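Local atomic coordinates of histidine kinase (Synechocystis sp., PDB entry 5DFY), a protein that probably acts as a light-sensing histidine kinase, in which this bilin-binding GAF domain carries a covalently attached phycocyanobilin as its photochromic pigment. Residues A[69-73]-A[84-90]. Sequence-based numbering, arbitrary orientation.
With CYC (phycocyanobilin), chain B.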
loop_
_atom_site.group_PDB
_atom_site.type_symbol
_atom_site.label_atom_id
_atom_site.label_comp_id
_atom_site.label_asym_id
_atom_site.label_seq_id
_atom_site.Cartn_x
_atom_site.Cartn_y
_atom_site.Cartn_z
ATOM N N ASP A 69 -23.612 15.777 -3.917
ATOM C CA ASP A 69 -24.348 15.659 -5.175
ATOM C C ASP A 69 -23.656 14.789 -6.216
ATOM O O ASP A 69 -24.312 14.104 -7.004
ATOM C CB ASP A 69 -24.591 17.047 -5.742
ATOM C CG ASP A 69 -25.488 17.873 -4.853
ATOM O OD1 ASP A 69 -26.517 17.325 -4.390
ATOM O OD2 ASP A 69 -25.158 19.041 -4.609
ATOM N N ARG A 70 -22.320 14.801 -6.208
ATOM C CA ARG A 70 -21.531 14.037 -7.181
ATOM C C ARG A 70 -20.274 13.532 -6.500
ATOM O O ARG A 70 -19.760 14.202 -5.630
ATOM C CB ARG A 70 -21.140 14.876 -8.387
ATOM C CG ARG A 70 -20.759 14.052 -9.604
ATOM C CD ARG A 70 -20.027 14.824 -10.695
ATOM N NE ARG A 70 -20.589 16.133 -11.058
ATOM C CZ ARG A 70 -21.572 16.342 -11.931
ATOM N NH1 ARG A 70 -21.953 17.584 -12.149
ATOM N NH2 ARG A 70 -22.172 15.349 -12.569
ATOM N N VAL A 71 -19.810 12.350 -6.903
ATOM C CA VAL A 71 -18.507 11.818 -6.486
ATOM C C VAL A 71 -17.776 11.383 -7.742
ATOM O O VAL A 71 -18.374 10.768 -8.633
ATOM C CB VAL A 71 -18.652 10.657 -5.521
ATOM C CG1 VAL A 71 -17.290 10.046 -5.186
ATOM C CG2 VAL A 71 -19.387 11.085 -4.271
ATOM N N LEU A 72 -16.481 11.695 -7.818
ATOM C CA LEU A 72 -15.671 11.334 -8.972
ATOM C C LEU A 72 -14.390 10.635 -8.540
ATOM O O LEU A 72 -13.768 10.993 -7.519
ATOM C CB LEU A 72 -15.300 12.537 -9.821
ATOM C CG LEU A 72 -16.457 13.321 -10.460
ATOM C CD1 LEU A 72 -15.987 14.661 -10.997
ATOM C CD2 LEU A 72 -17.086 12.469 -11.550
ATOM N N VAL A 73 -14.015 9.647 -9.341
ATOM C CA VAL A 73 -12.710 8.991 -9.241
ATOM C C VAL A 73 -11.881 9.403 -10.448
ATOM O O VAL A 73 -12.307 9.216 -11.588
ATOM C CB VAL A 73 -12.854 7.464 -9.191
ATOM C CG1 VAL A 73 -11.457 6.802 -9.090
ATOM C CG2 VAL A 73 -13.717 7.028 -8.010
ATOM N N PHE A 84 -11.109 10.744 -15.746
ATOM C CA PHE A 84 -12.193 10.249 -14.914
ATOM C C PHE A 84 -12.517 8.839 -15.295
ATOM O O PHE A 84 -12.626 8.513 -16.483
ATOM C CB PHE A 84 -13.438 11.147 -15.062
ATOM C CG PHE A 84 -13.251 12.495 -14.466
ATOM C CD1 PHE A 84 -13.081 12.625 -13.101
ATOM C CD2 PHE A 84 -13.201 13.626 -15.255
ATOM C CE1 PHE A 84 -12.887 13.843 -12.525
ATOM C CE2 PHE A 84 -12.992 14.868 -14.675
ATOM C CZ PHE A 84 -12.850 14.977 -13.311
ATOM N N ILE A 85 -12.662 7.983 -14.302
ATOM C CA ILE A 85 -13.012 6.624 -14.583
ATOM C C ILE A 85 -14.241 6.160 -13.838
ATOM O O ILE A 85 -14.726 5.076 -14.118
ATOM C CB ILE A 85 -11.815 5.692 -14.302
ATOM C CG1 ILE A 85 -11.385 5.767 -12.846
ATOM C CG2 ILE A 85 -10.626 6.081 -15.214
ATOM C CD1 ILE A 85 -10.385 4.671 -12.495
ATOM N N HIS A 86 -14.783 6.981 -12.931
ATOM C CA HIS A 86 -16.081 6.662 -12.351
ATOM C C HIS A 86 -16.767 7.885 -11.777
ATOM O O HIS A 86 -16.125 8.803 -11.283
ATOM C CB HIS A 86 -15.969 5.597 -11.260
ATOM C CG HIS A 86 -17.269 4.931 -10.959
ATOM N ND1 HIS A 86 -17.688 3.786 -11.599
ATOM C CD2 HIS A 86 -18.283 5.285 -10.131
ATOM C CE1 HIS A 86 -18.885 3.447 -11.157
ATOM N NE2 HIS A 86 -19.267 4.342 -10.265
ATOM N N GLU A 87 -18.096 7.860 -11.854
ATOM C CA GLU A 87 -18.966 8.912 -11.340
ATOM C C GLU A 87 -20.131 8.296 -10.579
ATOM O O GLU A 87 -20.756 7.342 -11.048
ATOM C CB GLU A 87 -19.494 9.774 -12.493
ATOM C CG GLU A 87 -20.558 10.787 -12.092
ATOM C CD GLU A 87 -21.100 11.531 -13.300
ATOM O OE1 GLU A 87 -21.292 10.881 -14.360
ATOM O OE2 GLU A 87 -21.304 12.755 -13.193
ATOM N N SER A 88 -20.445 8.844 -9.410
ATOM C CA SER A 88 -21.717 8.596 -8.746
ATOM C C SER A 88 -22.405 9.951 -8.644
ATOM O O SER A 88 -21.842 10.880 -8.084
ATOM C CB SER A 88 -21.526 7.973 -7.358
ATOM O OG SER A 88 -22.745 7.751 -6.679
ATOM N N VAL A 89 -23.609 10.069 -9.194
ATOM C CA VAL A 89 -24.295 11.344 -9.209
ATOM C C VAL A 89 -25.791 11.163 -8.958
ATOM O O VAL A 89 -26.396 10.178 -9.415
ATOM C CB VAL A 89 -24.046 12.068 -10.550
ATOM C CG1 VAL A 89 -24.590 11.280 -11.745
ATOM C CG2 VAL A 89 -24.622 13.481 -10.546
ATOM N N ALA A 90 -26.377 12.099 -8.208
ATOM C CA ALA A 90 -27.823 12.074 -7.969
ATOM C C ALA A 90 -28.555 12.382 -9.276
ATOM O O ALA A 90 -28.053 13.125 -10.121
ATOM C CB ALA A 90 -28.211 13.068 -6.890
HETATM C CHA CYC B . -5.470 23.779 -8.690
HETATM N NA CYC B . -6.843 21.946 -9.789
HETATM C C1A CYC B . -6.150 22.622 -8.684
HETATM C C2A CYC B . -6.354 21.764 -7.468
HETATM C C3A CYC B . -7.148 20.613 -7.831
HETATM C C4A CYC B . -7.458 20.735 -9.265
HETATM C CMA CYC B . -7.547 19.513 -6.883
HETATM C CAA CYC B . -5.736 22.059 -6.113
HETATM C CBA CYC B . -4.304 21.506 -6.288
HETATM C CGA CYC B . -3.341 21.720 -5.120
HETATM O O1A CYC B . -3.639 22.543 -4.227
HETATM O O2A CYC B . -2.226 21.096 -5.052
HETATM C CHB CYC B . -8.184 19.810 -10.179
HETATM N NB CYC B . -10.031 19.131 -8.622
HETATM C C1B CYC B . -9.135 18.972 -9.801
HETATM C C2B CYC B . -9.507 17.738 -10.501
HETATM C C3B CYC B . -10.579 17.142 -9.823
HETATM C C4B CYC B . -10.961 17.979 -8.664
HETATM C CMB CYC B . -8.807 17.244 -11.749
HETATM C CAB CYC B . -11.282 15.843 -10.199
HETATM C CBB CYC B . -11.005 14.777 -9.149
HETATM O OB CYC B . -11.833 17.809 -7.845
HETATM N NC CYC B . -7.122 24.072 -13.920
HETATM C C1C CYC B . -7.857 23.957 -14.909
HETATM C C2C CYC B . -7.335 25.045 -16.133
HETATM C C3C CYC B . -6.089 25.304 -15.841
HETATM C C4C CYC B . -6.044 25.142 -14.232
HETATM C CMC CYC B . -7.621 24.446 -17.558
HETATM C CAC CYC B . -5.487 26.752 -16.280
HETATM C CBC CYC B . -5.270 26.748 -17.776
HETATM O OC CYC B . -8.803 23.205 -15.033
HETATM C CHD CYC B . -5.162 25.728 -13.409
HETATM N ND CYC B . -5.567 24.378 -11.250
HETATM C C1D CYC B . -5.092 25.461 -11.940
HETATM C C2D CYC B . -4.510 26.335 -11.068
HETATM C C3D CYC B . -4.604 25.798 -9.826
HETATM C C4D CYC B . -5.261 24.577 -9.944
HETATM C CMD CYC B . -3.867 27.649 -11.492
HETATM C CAD CYC B . -4.090 26.409 -8.547
HETATM C CBD CYC B . -5.212 27.087 -7.787
HETATM C CGD CYC B . -5.714 28.285 -8.575
HETATM O O1D CYC B . -6.849 28.273 -9.123
HETATM O O2D CYC B . -4.998 29.316 -8.700
#
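Two antiparallel strands forming a beta hairpin at one edge of the GAF-domain sheet meet here, and Phe84 belongs to the phycocyanobilin pocket, with Leu72 packed against its ring. Leu72 CD1 lies 3.6 Å from Phe84 CE1, the two side chains slanting across each other, while the ring's edge receives the pigment, with CE1 of Phe84 3.5 Å from CAB of the bilin. Tyr74 packs edge-to-face with the same phenyl ring, and Leu72 also touches Tyr169, a pigment-binding residue on strand 161-170.

On this same face Arg70 reaches across to Glu87. Its CG stands anti to the backbone N (chi1 -160°) and the chain bends at chi3, which brings NH2 to 2.8 Å from Glu87 OE2 in a salt bridge. Glu87 extends to meet it, and the two planar groups are turned 31° apart. Backbone amides of Leu96 and Lys97 hold the carboxylate too, and the guanidinium also bonds to the carbonyls of Glu94 and Phe146, tying the hairpin to neighbouring loops.

The opposite face, with Val71, Val73, His86 and Ser88, packs against helix 50-66; there Ser88 OG bonds to Asp60 and Arg63. Val71 and Ser88 exchange two backbone bonds. Beyond them a classic beta bulge sets Ile85 and His86 together opposite Val73: Val73 N donates to His86 O, and Ile85 N returns a 3.0 Å bond to Val73 O.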